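Local coordinates for neck and C-terminal motor domain of Kar3 (Candida glabrata, PDB 4GKR), which probably works as a kinesin-14 motor in mitosis, coupling ATP hydrolysis in its P-loop domain to force and movement on microtubules, at residues T135-F140 / D211-V216. Residues are numbered along the deposited sequence; the frame is centred on the assembly and turned at random.
Sequences TINHIF and DSRDTV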
loop_
_atom_site.group_PDB
_atom_site.type_symbol
_atom_site.label_atom_id
_atom_site.label_comp_id
_atom_site.label_asym_id
_atom_site.label_seq_id
_atom_site.Cartn_x
_atom_site.Cartn_y
_atom_site.Cartn_z
ATOM N N THR A 135 -9.187 1.023 -6.707
ATOM C CA THR A 135 -8.212 1.502 -7.637
ATOM C C THR A 135 -8.559 1.021 -9.020
ATOM O O THR A 135 -8.640 1.829 -9.940
ATOM C CB THR A 135 -6.811 1.043 -7.235
ATOM O OG1 THR A 135 -6.442 1.725 -6.033
ATOM C CG2 THR A 135 -5.792 1.361 -8.304
ATOM N N ILE A 136 -8.789 -0.285 -9.167
ATOM C CA ILE A 136 -9.101 -0.851 -10.480
ATOM C C ILE A 136 -10.309 -0.134 -11.077
ATOM O O ILE A 136 -10.283 0.305 -12.228
ATOM C CB ILE A 136 -9.299 -2.382 -10.436
ATOM C CG1 ILE A 136 -7.929 -3.080 -10.392
ATOM C CG2 ILE A 136 -10.084 -2.869 -11.651
ATOM C CD1 ILE A 136 -7.917 -4.468 -9.767
ATOM N N ASN A 137 -11.340 0.043 -10.273
ATOM C CA ASN A 137 -12.540 0.732 -10.748
ATOM C C ASN A 137 -12.296 2.183 -11.171
ATOM O O ASN A 137 -12.810 2.643 -12.196
ATOM C CB ASN A 137 -13.620 0.695 -9.687
ATOM C CG ASN A 137 -14.993 0.694 -10.286
ATOM O OD1 ASN A 137 -15.339 -0.204 -11.076
ATOM N ND2 ASN A 137 -15.793 1.707 -9.941
ATOM N N HIS A 138 -11.495 2.888 -10.381
ATOM C CA HIS A 138 -11.198 4.273 -10.629
ATOM C C HIS A 138 -10.473 4.425 -11.933
ATOM O O HIS A 138 -10.765 5.333 -12.716
ATOM C CB HIS A 138 -10.362 4.822 -9.482
ATOM C CG HIS A 138 -10.285 6.314 -9.462
ATOM N ND1 HIS A 138 -11.305 7.083 -9.018
ATOM C CD2 HIS A 138 -9.287 7.182 -9.892
ATOM C CE1 HIS A 138 -10.968 8.386 -9.144
ATOM N NE2 HIS A 138 -9.731 8.446 -9.676
ATOM N N ILE A 139 -9.536 3.512 -12.185
ATOM C CA ILE A 139 -8.748 3.526 -13.402
ATOM C C ILE A 139 -9.597 3.320 -14.650
ATOM O O ILE A 139 -9.337 3.943 -15.672
ATOM C CB ILE A 139 -7.613 2.507 -13.318
ATOM C CG1 ILE A 139 -6.480 3.087 -12.480
ATOM C CG2 ILE A 139 -7.077 2.119 -14.687
ATOM C CD1 ILE A 139 -5.583 1.999 -11.926
ATOM N N PHE A 140 -10.624 2.483 -14.569
ATOM C CA PHE A 140 -11.497 2.275 -15.714
ATOM C C PHE A 140 -12.279 3.519 -16.093
ATOM O O PHE A 140 -12.412 3.820 -17.280
ATOM C CB PHE A 140 -12.436 1.088 -15.504
ATOM C CG PHE A 140 -11.798 -0.241 -15.785
ATOM C CD1 PHE A 140 -10.547 -0.319 -16.390
ATOM C CD2 PHE A 140 -12.452 -1.421 -15.465
ATOM C CE1 PHE A 140 -9.950 -1.549 -16.648
ATOM C CE2 PHE A 140 -11.861 -2.656 -15.725
ATOM C CZ PHE A 140 -10.608 -2.721 -16.317
ATOM N N ASP A 211 -9.588 -7.062 -19.386
ATOM C CA ASP A 211 -10.221 -6.680 -20.641
ATOM C C ASP A 211 -11.549 -5.975 -20.404
ATOM O O ASP A 211 -11.986 -5.180 -21.236
ATOM C CB ASP A 211 -10.431 -7.912 -21.530
ATOM N N SER A 212 -12.179 -6.271 -19.268
ATOM C CA SER A 212 -13.539 -5.821 -18.990
ATOM C C SER A 212 -13.840 -5.756 -17.493
ATOM O O SER A 212 -13.107 -6.323 -16.673
ATOM C CB SER A 212 -14.558 -6.740 -19.693
ATOM O OG SER A 212 -14.668 -8.012 -19.067
ATOM N N ARG A 213 -14.926 -5.066 -17.144
ATOM C CA ARG A 213 -15.422 -5.054 -15.767
ATOM C C ARG A 213 -15.893 -6.454 -15.338
ATOM O O ARG A 213 -15.778 -6.819 -14.168
ATOM C CB ARG A 213 -16.502 -3.976 -15.569
ATOM C CG ARG A 213 -15.915 -2.574 -15.398
ATOM C CD ARG A 213 -16.961 -1.503 -15.120
ATOM N NE ARG A 213 -16.386 -0.148 -15.129
ATOM C CZ ARG A 213 -16.216 0.612 -16.220
ATOM N NH1 ARG A 213 -16.563 0.170 -17.423
ATOM N NH2 ARG A 213 -15.687 1.825 -16.118
ATOM N N ASP A 214 -16.383 -7.237 -16.300
ATOM C CA ASP A 214 -16.672 -8.654 -16.087
ATOM C C ASP A 214 -15.384 -9.422 -15.741
ATOM O O ASP A 214 -15.312 -10.073 -14.697
ATOM C CB ASP A 214 -17.381 -9.260 -17.310
ATOM N N THR A 215 -14.366 -9.317 -16.596
ATOM C CA THR A 215 -13.053 -9.941 -16.342
ATOM C C THR A 215 -12.435 -9.582 -14.969
ATOM O O THR A 215 -11.906 -10.453 -14.274
ATOM C CB THR A 215 -12.035 -9.634 -17.468
ATOM O OG1 THR A 215 -12.582 -9.993 -18.746
ATOM C CG2 THR A 215 -10.742 -10.405 -17.242
ATOM N N VAL A 216 -12.509 -8.310 -14.587
ATOM C CA VAL A 216 -12.050 -7.858 -13.270
ATOM C C VAL A 216 -12.815 -8.583 -12.158
ATOM O O VAL A 216 -12.209 -9.180 -11.264
ATOM C CB VAL A 216 -12.209 -6.321 -13.120
ATOM C CG1 VAL A 216 -12.133 -5.879 -11.665
ATOM C CG2 VAL A 216 -11.177 -5.590 -13.956
#
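Phe140 reaches from helix 131-147 to the first turn of helix 213-222, where Arg213 and Val216, three residues apart, receive its ring. One side of the ring is used: Phe140 CD2 lies 3.7 Å from Arg213 CG, and the neighbouring Phe140 CE2 lies 3.5 Å from Val216 CG2, which Phe140 CZ also approaches. CG of Phe140 is anti to its own carbonyl carbon (chi1 -81°), which carries the ring across to the second helix. The ring and guanidinium planes stand steeply to one another, 74° apart.

Arg213 runs alongside Phe140 in the opposite sense, its chain extended from CG to NE. One face of its guanidinium lies against the base of the phenylalanine, with NH2 3.4 Å from Phe140 CB. That placement brings NH2 to Asp144, one turn further along helix 131-147, with which it forms a salt bridge. Asn137 stands at the guanidinium edge, but its OD1 is 4.2 Å from Arg213 NE, too far for a hydrogen bond.

Both methyls of Val216 meet CG2 of Ile136, Val216 CG1 at 3.6 Å and Val216 CG2 at 3.7 Å, the latter being the methyl that also touches Phe140. Ile136 also packs on Phe245 and Ile247 of strand 242-252, connecting the helix pair with the central sheet of the motor domain. Ser212 occupies the N-cap of helix 213-222: its OG accepts from Thr215 N at 2.8 Å, with a nearly straight N-H...O angle of 174°.

The chemistry is therefore divided: apolar packing of Phe140, Ile136, Val216 and the methylenes of Arg213 joins the helices, while the guanidinium, packed on one face by Phe140, has its charge probably balanced by Asp144, making the salt bridge a polar border to a surface contact.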